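Local coordinates for alpha-n-acetylglucosaminidase family protein (Clostridium perfringens, PDB 4A41) that binds galactose through a family 32 carbohydrate-binding module, one part of a multimodular enzyme assigned as an alpha-N-acetylglucosaminidase, at residues S36-A47 with N56-E67; K85-G93 with W121-T129. One frame throughout, in Å; residues are numbered along the deposited sequence. Where two conformers were deposited one is given.

Interaction 1: S36-A47 with N56-E67. With CA (calcium ion), chain B; GAL (beta-D-galactopyranose), chain C.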
loop_
_atom_site.group_PDB
_atom_site.type_symbol
_atom_site.label_atom_id
_atom_site.label_comp_id
_atom_site.label_asym_id
_atom_site.label_seq_id
_atom_site.Cartn_x
_atom_site.Cartn_y
_atom_site.Cartn_z
ATOM N N SER A 36 -0.207 -7.849 -7.895
ATOM C CA SER A 36 0.593 -9.042 -7.662
ATOM C C SER A 36 0.548 -9.278 -6.168
ATOM O O SER A 36 0.690 -8.343 -5.411
ATOM C CB SER A 36 2.023 -8.751 -8.100
ATOM O OG SER A 36 2.899 -9.834 -7.883
ATOM N N GLU A 37 0.337 -10.525 -5.761
ATOM C CA GLU A 37 0.449 -10.891 -4.358
ATOM C C GLU A 37 1.008 -12.304 -4.248
ATOM O O GLU A 37 0.611 -13.215 -4.985
ATOM C CB GLU A 37 -0.899 -10.754 -3.615
ATOM C CG GLU A 37 -1.944 -11.817 -4.057
ATOM C CD GLU A 37 -3.322 -11.703 -3.394
ATOM O OE1 GLU A 37 -3.573 -10.762 -2.617
ATOM O OE2 GLU A 37 -4.194 -12.586 -3.692
ATOM N N HIS A 38 1.931 -12.486 -3.324
ATOM C CA HIS A 38 2.407 -13.829 -3.014
ATOM C C HIS A 38 1.357 -14.599 -2.205
ATOM O O HIS A 38 0.635 -14.034 -1.349
ATOM C CB HIS A 38 3.738 -13.721 -2.267
ATOM C CG HIS A 38 4.557 -14.962 -2.343
ATOM N ND1 HIS A 38 5.288 -15.292 -3.463
ATOM C CD2 HIS A 38 4.743 -15.968 -1.451
ATOM C CE1 HIS A 38 5.898 -16.450 -3.255
ATOM N NE2 HIS A 38 5.578 -16.883 -2.050
ATOM N N PRO A 39 1.254 -15.914 -2.446
ATOM C CA PRO A 39 0.240 -16.662 -1.692
ATOM C C PRO A 39 0.528 -16.679 -0.187
ATOM O O PRO A 39 1.607 -16.232 0.254
ATOM C CB PRO A 39 0.315 -18.091 -2.294
ATOM C CG PRO A 39 1.605 -18.144 -3.046
ATOM C CD PRO A 39 1.896 -16.725 -3.498
ATOM N N ASP A 40 -0.433 -17.148 0.595
ATOM C CA ASP A 40 -0.298 -17.167 2.039
ATOM C C ASP A 40 0.697 -18.249 2.500
ATOM O O ASP A 40 0.351 -19.432 2.613
ATOM C CB ASP A 40 -1.653 -17.408 2.697
ATOM C CG ASP A 40 -1.571 -17.397 4.220
ATOM O OD1 ASP A 40 -0.501 -17.047 4.812
ATOM O OD2 ASP A 40 -2.607 -17.722 4.824
ATOM N N VAL A 41 1.928 -17.820 2.785
ATOM C CA VAL A 41 2.977 -18.722 3.258
ATOM C C VAL A 41 3.294 -18.425 4.739
ATOM O O VAL A 41 4.342 -18.839 5.248
ATOM C CB VAL A 41 4.250 -18.626 2.372
ATOM C CG1 VAL A 41 3.970 -19.084 0.954
ATOM C CG2 VAL A 41 4.826 -17.183 2.346
ATOM N N GLY A 42 2.382 -17.702 5.401
ATOM C CA GLY A 42 2.386 -17.438 6.852
ATOM C C GLY A 42 2.101 -15.978 7.213
ATOM O O GLY A 42 1.002 -15.599 7.628
ATOM N N ASN A 43 3.108 -15.153 7.057
ATOM C CA ASN A 43 2.959 -13.738 7.370
ATOM C C ASN A 43 3.005 -12.867 6.133
ATOM O O ASN A 43 3.168 -11.657 6.216
ATOM C CB ASN A 43 4.058 -13.334 8.339
ATOM C CG ASN A 43 3.762 -13.770 9.742
ATOM O OD1 ASN A 43 2.599 -13.956 10.152
ATOM N ND2 ASN A 43 4.832 -13.934 10.512
ATOM N N GLU A 44 2.862 -13.503 4.983
ATOM C CA GLU A 44 2.894 -12.834 3.686
ATOM C C GLU A 44 2.241 -13.833 2.696
ATOM O O GLU A 44 2.146 -15.013 3.025
ATOM C CB GLU A 44 4.360 -12.482 3.279
ATOM C CG GLU A 44 5.209 -13.677 2.852
ATOM C CD GLU A 44 6.680 -13.336 2.623
ATOM O OE1 GLU A 44 7.202 -12.431 3.296
ATOM O OE2 GLU A 44 7.316 -14.000 1.788
ATOM N N GLY A 45 1.817 -13.410 1.503
ATOM C CA GLY A 45 1.951 -12.038 1.037
ATOM C C GLY A 45 0.650 -11.506 0.465
ATOM O O GLY A 45 0.686 -10.612 -0.382
ATOM N N LEU A 46 -0.484 -12.045 0.927
ATOM C CA LEU A 46 -1.794 -11.610 0.420
ATOM C C LEU A 46 -2.010 -10.120 0.646
ATOM O O LEU A 46 -1.617 -9.591 1.682
ATOM C CB LEU A 46 -2.919 -12.361 1.107
ATOM C CG LEU A 46 -2.873 -13.869 0.874
ATOM C CD1 LEU A 46 -4.070 -14.504 1.624
ATOM C CD2 LEU A 46 -2.897 -14.234 -0.611
ATOM N N ALA A 47 -2.611 -9.437 -0.329
ATOM C CA ALA A 47 -2.953 -8.007 -0.180
ATOM C C ALA A 47 -3.708 -7.659 1.107
ATOM O O ALA A 47 -3.434 -6.616 1.758
ATOM C CB ALA A 47 -3.758 -7.545 -1.377
ATOM N N ASN A 56 3.101 -7.720 12.022
ATOM C CA ASN A 56 3.879 -8.896 11.603
ATOM C C ASN A 56 3.464 -9.529 10.283
ATOM O O ASN A 56 4.172 -10.373 9.775
ATOM C CB ASN A 56 3.897 -9.988 12.695
ATOM C CG ASN A 56 2.518 -10.531 12.980
ATOM O OD1 ASN A 56 1.580 -9.764 13.123
ATOM N ND2 ASN A 56 2.382 -11.857 13.074
ATOM N N THR A 57 2.316 -9.128 9.734
ATOM C CA THR A 57 1.835 -9.680 8.461
ATOM C C THR A 57 1.951 -8.616 7.378
ATOM O O THR A 57 1.684 -7.423 7.616
ATOM C CB THR A 57 0.380 -10.138 8.531
ATOM O OG1 THR A 57 -0.482 -9.002 8.716
ATOM C CG2 THR A 57 0.141 -11.065 9.708
ATOM N N ILE A 58 2.326 -9.061 6.180
ATOM C CA ILE A 58 2.596 -8.110 5.110
ATOM C C ILE A 58 1.987 -8.553 3.790
ATOM O O ILE A 58 1.889 -9.752 3.499
ATOM C CB ILE A 58 4.143 -7.867 4.933
ATOM C CG1 ILE A 58 4.845 -9.097 4.307
ATOM C CG2 ILE A 58 4.768 -7.405 6.283
ATOM C CD1 ILE A 58 6.366 -8.976 4.184
ATOM N N TRP A 59 1.535 -7.581 2.995
ATOM C CA TRP A 59 1.396 -7.812 1.548
ATOM C C TRP A 59 2.802 -7.903 0.986
ATOM O O TRP A 59 3.696 -7.157 1.427
ATOM C CB TRP A 59 0.693 -6.628 0.889
ATOM C CG TRP A 59 0.820 -6.594 -0.606
ATOM C CD1 TRP A 59 0.387 -7.542 -1.490
ATOM C CD2 TRP A 59 1.428 -5.559 -1.393
ATOM N NE1 TRP A 59 0.695 -7.166 -2.782
ATOM C CE2 TRP A 59 1.318 -5.949 -2.752
ATOM C CE3 TRP A 59 2.040 -4.321 -1.082
ATOM C CZ2 TRP A 59 1.810 -5.161 -3.798
ATOM C CZ3 TRP A 59 2.517 -3.525 -2.128
ATOM C CH2 TRP A 59 2.384 -3.949 -3.473
ATOM N N HIS A 60 3.007 -8.809 0.045
ATOM C CA HIS A 60 4.296 -8.878 -0.670
ATOM C C HIS A 60 3.988 -9.261 -2.106
ATOM O O HIS A 60 3.118 -10.125 -2.363
ATOM C CB HIS A 60 5.190 -9.976 -0.027
ATOM C CG HIS A 60 6.653 -9.939 -0.400
ATOM N ND1 HIS A 60 7.122 -10.188 -1.678
ATOM C CD2 HIS A 60 7.758 -9.734 0.370
ATOM C CE1 HIS A 60 8.445 -10.162 -1.674
ATOM N NE2 HIS A 60 8.856 -9.890 -0.449
ATOM N N THR A 61 4.666 -8.629 -3.055
ATOM C CA THR A 61 4.488 -8.987 -4.455
ATOM C C THR A 61 4.855 -10.469 -4.654
ATOM O O THR A 61 5.666 -11.024 -3.904
ATOM C CB THR A 61 5.359 -8.095 -5.389
ATOM O OG1 THR A 61 6.697 -8.006 -4.869
ATOM C CG2 THR A 61 4.757 -6.661 -5.489
ATOM N N LYS A 62 4.264 -11.078 -5.684
ATOM C CA LYS A 62 4.531 -12.482 -6.030
ATOM C C LYS A 62 5.986 -12.707 -6.394
ATOM O O LYS A 62 6.563 -11.960 -7.189
ATOM C CB LYS A 62 3.634 -12.907 -7.194
ATOM C CG LYS A 62 3.945 -14.290 -7.806
ATOM C CD LYS A 62 3.724 -15.390 -6.790
ATOM C CE LYS A 62 3.781 -16.756 -7.446
ATOM N NZ LYS A 62 2.527 -17.047 -8.172
ATOM N N TYR A 63 6.580 -13.745 -5.804
ATOM C CA TYR A 63 7.933 -14.104 -6.182
ATOM C C TYR A 63 7.985 -15.607 -6.525
ATOM O O TYR A 63 6.956 -16.288 -6.479
ATOM C CB TYR A 63 8.944 -13.633 -5.135
ATOM C CG TYR A 63 8.715 -14.154 -3.747
ATOM C CD1 TYR A 63 9.288 -15.362 -3.334
ATOM C CD2 TYR A 63 7.945 -13.434 -2.816
ATOM C CE1 TYR A 63 9.081 -15.838 -2.035
ATOM C CE2 TYR A 63 7.739 -13.900 -1.520
ATOM C CZ TYR A 63 8.328 -15.103 -1.133
ATOM O OH TYR A 63 8.144 -15.587 0.139
ATOM N N ASN A 64 9.166 -16.071 -6.934
ATOM C CA ASN A 64 9.363 -17.444 -7.456
ATOM C C ASN A 64 8.408 -17.838 -8.618
ATOM O O ASN A 64 7.554 -18.727 -8.460
ATOM C CB ASN A 64 9.389 -18.470 -6.294
ATOM C CG ASN A 64 10.588 -18.246 -5.327
ATOM O OD1 ASN A 64 11.633 -17.690 -5.713
ATOM N ND2 ASN A 64 10.431 -18.678 -4.074
ATOM N N PRO A 65 8.539 -17.164 -9.787
ATOM C CA PRO A 65 9.484 -16.093 -10.048
ATOM C C PRO A 65 8.843 -14.736 -9.767
ATOM O O PRO A 65 7.615 -14.632 -9.616
ATOM C CB PRO A 65 9.767 -16.243 -11.546
ATOM C CG PRO A 65 8.476 -16.718 -12.096
ATOM C CD PRO A 65 7.797 -17.522 -11.016
ATOM N N VAL A 66 9.693 -13.726 -9.695
ATOM C CA VAL A 66 9.254 -12.365 -9.467
ATOM C C VAL A 66 8.318 -11.889 -10.576
ATOM O O VAL A 66 8.523 -12.169 -11.769
ATOM C CB VAL A 66 10.472 -11.426 -9.347
ATOM C CG1 VAL A 66 10.059 -9.959 -9.291
ATOM C CG2 VAL A 66 11.282 -11.790 -8.125
ATOM N N GLU A 67 7.269 -11.190 -10.158
ATOM C CA GLU A 67 6.516 -10.325 -11.051
ATOM C C GLU A 67 7.081 -8.933 -10.831
ATOM O O GLU A 67 6.919 -8.353 -9.739
ATOM C CB GLU A 67 5.040 -10.415 -10.717
ATOM C CG GLU A 67 4.544 -11.823 -11.011
ATOM C CD GLU A 67 3.062 -12.018 -10.803
ATOM O OE1 GLU A 67 2.461 -11.292 -9.994
ATOM O OE2 GLU A 67 2.497 -12.947 -11.425
HETATM CA CA CA B . -0.454 -6.483 8.395
HETATM C C1 GAL C . 12.806 -13.819 1.794
HETATM C C2 GAL C . 11.916 -12.882 2.588
HETATM C C3 GAL C . 10.531 -12.884 1.928
HETATM C C4 GAL C . 10.663 -12.540 0.450
HETATM C C5 GAL C . 11.642 -13.512 -0.216
HETATM C C6 GAL C . 11.822 -13.212 -1.703
HETATM O O1 GAL C . 14.090 -13.749 2.349
HETATM O O2 GAL C . 11.847 -13.266 3.960
HETATM O O3 GAL C . 9.710 -11.971 2.644
HETATM O O4 GAL C . 11.145 -11.186 0.321
HETATM O O5 GAL C . 12.878 -13.360 0.455
HETATM O O6 GAL C . 12.618 -14.207 -2.346
#
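One wall of the galactose site of this carbohydrate-binding module forms where Glu44 meets Tyr63, backed by His38. The His38 and Tyr63 rings stack face to face, centroids 3.5 Å apart and planes at 5°. The backbone N of Tyr63 also donates to His38 ND1 at 3.1 Å, tilted 17° from the imidazole plane. This bond ties the two stacked residues together and limits rotation of the histidine. The other face of the Tyr63 ring carries C6 of the sugar over its centre. Glu44 OE2 lies at the edge of that ring, in its plane, and accepts a very short bond from Tyr63 OH, 2.4 Å, a length that is doubtful. The carboxylate stands nearly upright to the ring, at 84°. Its second oxygen, Glu44 OE1, accepts from galactose O3 at 2.6 Å, so the carboxylate links the tyrosine to the ligand. His60 NE2 is hydrogen-bonded to galactose O4 at 2.7 Å, while His60 ND1 donates to Thr61 O in the ring plane, which fixes the turn of the imidazole. Glu44 and Tyr63 come from loops of the F5/8 type C beta-sandwich, while His60 lies on the short outermost strand 59-60. A cis peptide precedes Gly45, whose O takes the N-H of His60. Deeper down, the indole NE1 of Trp59 donates to Ser36 O at 2.9 Å, the oxygen lying in the indole plane. Ser36 OG gives its proton to Glu67 OE1 and accepts from Lys62 N. At the other end, Thr57 binds calcium through O and OG1, with Phe49, Asp52, Lys54, Ala155 and Glu156 completing the site.

Interaction 2: K85-G93 with W121-T129. With GAL (beta-D-galactopyranose), chain C.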
loop_
_atom_site.group_PDB
_atom_site.type_symbol
_atom_site.label_atom_id
_atom_site.label_comp_id
_atom_site.label_asym_id
_atom_site.label_seq_id
_atom_site.Cartn_x
_atom_site.Cartn_y
_atom_site.Cartn_z
ATOM N N LYS A 85 -4.408 12.187 4.302
ATOM C CA LYS A 85 -3.151 11.600 4.773
ATOM C C LYS A 85 -3.155 10.093 4.493
ATOM O O LYS A 85 -4.217 9.467 4.419
ATOM C CB LYS A 85 -2.963 11.912 6.271
ATOM C CG LYS A 85 -1.672 11.355 6.897
ATOM C CD LYS A 85 -1.466 11.932 8.299
ATOM C CE LYS A 85 -2.259 11.220 9.363
ATOM N NZ LYS A 85 -1.792 11.557 10.769
ATOM N N PHE A 86 -1.960 9.543 4.328
ATOM C CA PHE A 86 -1.775 8.128 4.052
ATOM C C PHE A 86 -0.514 7.673 4.745
ATOM O O PHE A 86 0.497 8.370 4.674
ATOM C CB PHE A 86 -1.653 7.912 2.533
ATOM C CG PHE A 86 -1.424 6.465 2.138
ATOM C CD1 PHE A 86 -2.505 5.618 1.877
ATOM C CD2 PHE A 86 -0.119 5.975 1.955
ATOM C CE1 PHE A 86 -2.309 4.317 1.479
ATOM C CE2 PHE A 86 0.094 4.645 1.564
ATOM C CZ PHE A 86 -0.992 3.816 1.334
ATOM N N THR A 87 -0.544 6.527 5.427
ATOM C CA THR A 87 0.695 6.050 6.044
ATOM C C THR A 87 1.033 4.663 5.540
ATOM O O THR A 87 0.132 3.839 5.303
ATOM C CB THR A 87 0.640 6.057 7.593
ATOM O OG1 THR A 87 -0.398 5.168 8.062
ATOM C CG2 THR A 87 0.404 7.508 8.123
ATOM N N TYR A 88 2.340 4.449 5.339
ATOM C CA TYR A 88 2.886 3.182 4.895
ATOM C C TYR A 88 3.821 2.688 5.983
ATOM O O TYR A 88 4.828 3.352 6.269
ATOM C CB TYR A 88 3.649 3.403 3.572
ATOM C CG TYR A 88 4.622 2.310 3.189
ATOM C CD1 TYR A 88 4.175 1.040 2.846
ATOM C CD2 TYR A 88 5.991 2.558 3.190
ATOM C CE1 TYR A 88 5.083 0.030 2.480
ATOM C CE2 TYR A 88 6.908 1.537 2.845
ATOM C CZ TYR A 88 6.435 0.283 2.501
ATOM O OH TYR A 88 7.297 -0.736 2.136
ATOM N N LEU A 89 3.484 1.542 6.587
ATOM C CA LEU A 89 4.357 0.890 7.566
ATOM C C LEU A 89 5.033 -0.298 6.900
ATOM O O LEU A 89 4.363 -1.258 6.482
ATOM C CB LEU A 89 3.579 0.439 8.814
ATOM C CG LEU A 89 4.438 -0.248 9.888
ATOM C CD1 LEU A 89 5.369 0.790 10.541
ATOM C CD2 LEU A 89 3.548 -0.922 10.938
ATOM N N PRO A 90 6.371 -0.244 6.750
ATOM C CA PRO A 90 7.103 -1.366 6.185
ATOM C C PRO A 90 7.084 -2.566 7.110
ATOM O O PRO A 90 6.791 -2.451 8.319
ATOM C CB PRO A 90 8.555 -0.858 6.144
ATOM C CG PRO A 90 8.427 0.657 6.082
ATOM C CD PRO A 90 7.233 0.936 6.953
ATOM N N ARG A 91 7.416 -3.713 6.520
ATOM C CA ARG A 91 7.696 -4.923 7.294
ATOM C C ARG A 91 8.751 -4.637 8.389
ATOM O O ARG A 91 9.555 -3.698 8.264
ATOM C CB ARG A 91 8.179 -6.017 6.346
ATOM C CG ARG A 91 9.598 -5.797 5.820
ATOM C CD ARG A 91 9.983 -6.805 4.752
ATOM N NE ARG A 91 9.892 -8.179 5.249
ATOM C CZ ARG A 91 9.911 -9.256 4.457
ATOM N NH1 ARG A 91 10.069 -9.139 3.141
ATOM N NH2 ARG A 91 9.836 -10.477 4.999
ATOM N N SER A 92 8.742 -5.492 9.410
ATOM C CA SER A 92 9.661 -5.349 10.531
ATOM C C SER A 92 10.723 -6.425 10.527
ATOM O O SER A 92 10.456 -7.585 10.213
ATOM C CB SER A 92 8.920 -5.390 11.867
ATOM O OG SER A 92 9.784 -4.980 12.916
ATOM N N GLY A 93 11.946 -6.014 10.848
ATOM C CA GLY A 93 13.021 -6.977 11.066
ATOM C C GLY A 93 13.734 -7.500 9.841
ATOM O O GLY A 93 14.657 -8.304 9.970
ATOM N N TRP A 121 11.329 7.281 -0.730
ATOM C CA TRP A 121 11.339 6.951 0.698
ATOM C C TRP A 121 12.630 6.219 0.991
ATOM O O TRP A 121 13.097 5.456 0.135
ATOM C CB TRP A 121 10.186 6.000 1.018
ATOM C CG TRP A 121 8.832 6.657 1.166
ATOM C CD1 TRP A 121 8.562 7.931 1.607
ATOM C CD2 TRP A 121 7.562 6.038 0.912
ATOM N NE1 TRP A 121 7.195 8.132 1.642
ATOM C CE2 TRP A 121 6.564 6.990 1.216
ATOM C CE3 TRP A 121 7.168 4.765 0.471
ATOM C CZ2 TRP A 121 5.194 6.714 1.088
ATOM C CZ3 TRP A 121 5.799 4.493 0.329
ATOM C CH2 TRP A 121 4.833 5.470 0.627
ATOM N N ASP A 122 13.168 6.408 2.198
ATOM C CA ASP A 122 14.336 5.610 2.597
ATOM C C ASP A 122 13.941 4.153 2.818
ATOM O O ASP A 122 12.750 3.841 2.965
ATOM C CB ASP A 122 15.092 6.238 3.788
ATOM C CG ASP A 122 14.392 6.075 5.136
ATOM O OD1 ASP A 122 13.891 4.985 5.502
ATOM O OD2 ASP A 122 14.420 7.056 5.916
ATOM N N ASP A 123 14.925 3.260 2.802
ATOM C CA ASP A 123 14.617 1.841 2.934
ATOM C C ASP A 123 14.554 1.319 4.370
ATOM O O ASP A 123 14.494 0.098 4.593
ATOM C CB ASP A 123 15.551 1.001 2.079
ATOM C CG ASP A 123 16.985 1.004 2.580
ATOM O OD1 ASP A 123 17.260 1.428 3.728
ATOM O OD2 ASP A 123 17.856 0.543 1.805
ATOM N N SER A 124 14.556 2.220 5.353
ATOM C CA SER A 124 14.396 1.819 6.738
ATOM C C SER A 124 12.957 1.351 7.045
ATOM O O SER A 124 12.026 1.595 6.247
ATOM C CB SER A 124 14.797 2.946 7.677
ATOM O OG SER A 124 13.710 3.846 7.891
ATOM N N GLY A 125 12.788 0.721 8.208
ATOM C CA GLY A 125 11.466 0.296 8.690
ATOM C C GLY A 125 10.592 1.393 9.269
ATOM O O GLY A 125 9.532 1.096 9.813
ATOM N N SER A 126 11.009 2.660 9.165
ATOM C CA SER A 126 10.215 3.749 9.719
ATOM C C SER A 126 8.886 3.900 8.988
ATOM O O SER A 126 8.810 3.711 7.775
ATOM C CB SER A 126 10.993 5.068 9.645
ATOM O OG SER A 126 11.206 5.435 8.314
ATOM N N LEU A 127 7.862 4.263 9.749
ATOM C CA LEU A 127 6.580 4.693 9.181
ATOM C C LEU A 127 6.817 5.823 8.207
ATOM O O LEU A 127 7.548 6.803 8.520
ATOM C CB LEU A 127 5.630 5.176 10.284
ATOM C CG LEU A 127 4.199 5.497 9.857
ATOM C CD1 LEU A 127 3.443 4.196 9.501
ATOM C CD2 LEU A 127 3.470 6.280 10.946
ATOM N N LYS A 128 6.213 5.703 7.031
ATOM C CA LYS A 128 6.301 6.745 6.013
ATOM C C LYS A 128 4.925 7.393 5.902
ATOM O O LYS A 128 3.905 6.716 5.665
ATOM C CB LYS A 128 6.738 6.191 4.642
ATOM C CG LYS A 128 8.052 5.372 4.611
ATOM C CD LYS A 128 9.210 6.120 5.333
ATOM C CE LYS A 128 10.572 5.425 5.066
ATOM N NZ LYS A 128 10.570 3.965 5.510
ATOM N N THR A 129 4.893 8.721 6.044
ATOM C CA THR A 129 3.626 9.445 6.034
ATOM C C THR A 129 3.535 10.408 4.859
ATOM O O THR A 129 4.480 11.179 4.583
ATOM C CB THR A 129 3.474 10.236 7.357
ATOM O OG1 THR A 129 3.496 9.319 8.453
ATOM C CG2 THR A 129 2.190 11.052 7.393
HETATM C C1 GAL C . 12.806 -13.819 1.794
HETATM C C2 GAL C . 11.916 -12.882 2.588
HETATM C C3 GAL C . 10.531 -12.884 1.928
HETATM C C4 GAL C . 10.663 -12.540 0.450
HETATM C C5 GAL C . 11.642 -13.512 -0.216
HETATM C C6 GAL C . 11.822 -13.212 -1.703
HETATM O O1 GAL C . 14.090 -13.749 2.349
HETATM O O2 GAL C . 11.847 -13.266 3.960
HETATM O O3 GAL C . 9.710 -11.971 2.644
HETATM O O4 GAL C . 11.145 -11.186 0.321
HETATM O O5 GAL C . 12.878 -13.360 0.455
HETATM O O6 GAL C . 12.618 -14.207 -2.346
HETATM O O HOH W 1 8.675 -1.328 10.446
#
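Tyr88 CG lies opposite its own backbone N (chi1 162°), and Trp121 CG opposite its carbonyl carbon (chi1 -80°), which brings the two rings alongside each other. Their planes are within 5° of parallel but slid apart, with the ring centroids 5.0 Å apart, so there is little overlap. The closest atoms are Tyr88 CD2 and Trp121 CZ3, at 3.5 Å. Lys128 adds to this cluster: its CG meets the edge of the tyrosine ring, and its CB lies over one face of the indole near the rim. The phenol reaches further, with Tyr88 OH hydrogen-bonded to Ser153 and Ile99. Backbone bonds hold the two segments in register. Tyr88 N donates to Lys128 O and Lys128 N to Tyr88 O, both at 2.8 Å. They make Tyr88 and Lys128 an antiparallel hydrogen-bonded pair between strand 80-89 and the outermost strand 128-137, in one sheet of the beta-sandwich. Thr87 and Thr129 form the neighbouring non-hydrogen-bonded pair. Their side chains lie side by side, CG2 of Thr87 3.6 Å from OG1 of Thr129. Leu127 CD1 packs against Leu89 CB at 3.8 Å. Asp122 OD1 accepts from Ser124 N in an Asx turn, and Ser124 OG from Ser126 N in an ST turn. Lys128, bent at chi2 and chi4, curls back into these turns. Its NZ donates to Ser126 O at 2.9 Å and forms a salt bridge with Asp122 OD1. Pro90 packs on the ST turn, its CD 3.3 Å from Ser126 O. Beyond the strand, Arg91 NH1 and NH2 both donate to galactose O3, which meets the guanidinium at its edge.

Overall arrangement
Interactions 1 and 2 follow one another along the chain, with centres about 17 Å apart, and both reach the same sheet. They converge on the galactose. Segments 36-47 and 56-67 supply Glu44, His60 and Tyr63, and 85-93 supplies Arg91 just past its strand; Asn96 and Phe151 complete the pocket. Arg91 packs directly against interaction 1: its CZ is 3.6 Å from Ile58 CD1, and its NH1 3.7 Å from His60 CD2. Glu44 OE1 and Arg91 NH2, 3.7 Å apart, form only a long, weak ion pair, yet both bind the sugar's O3. Calcium lies at the Thr57 end of interaction 1, with the Leu89 side chain about 7 Å away.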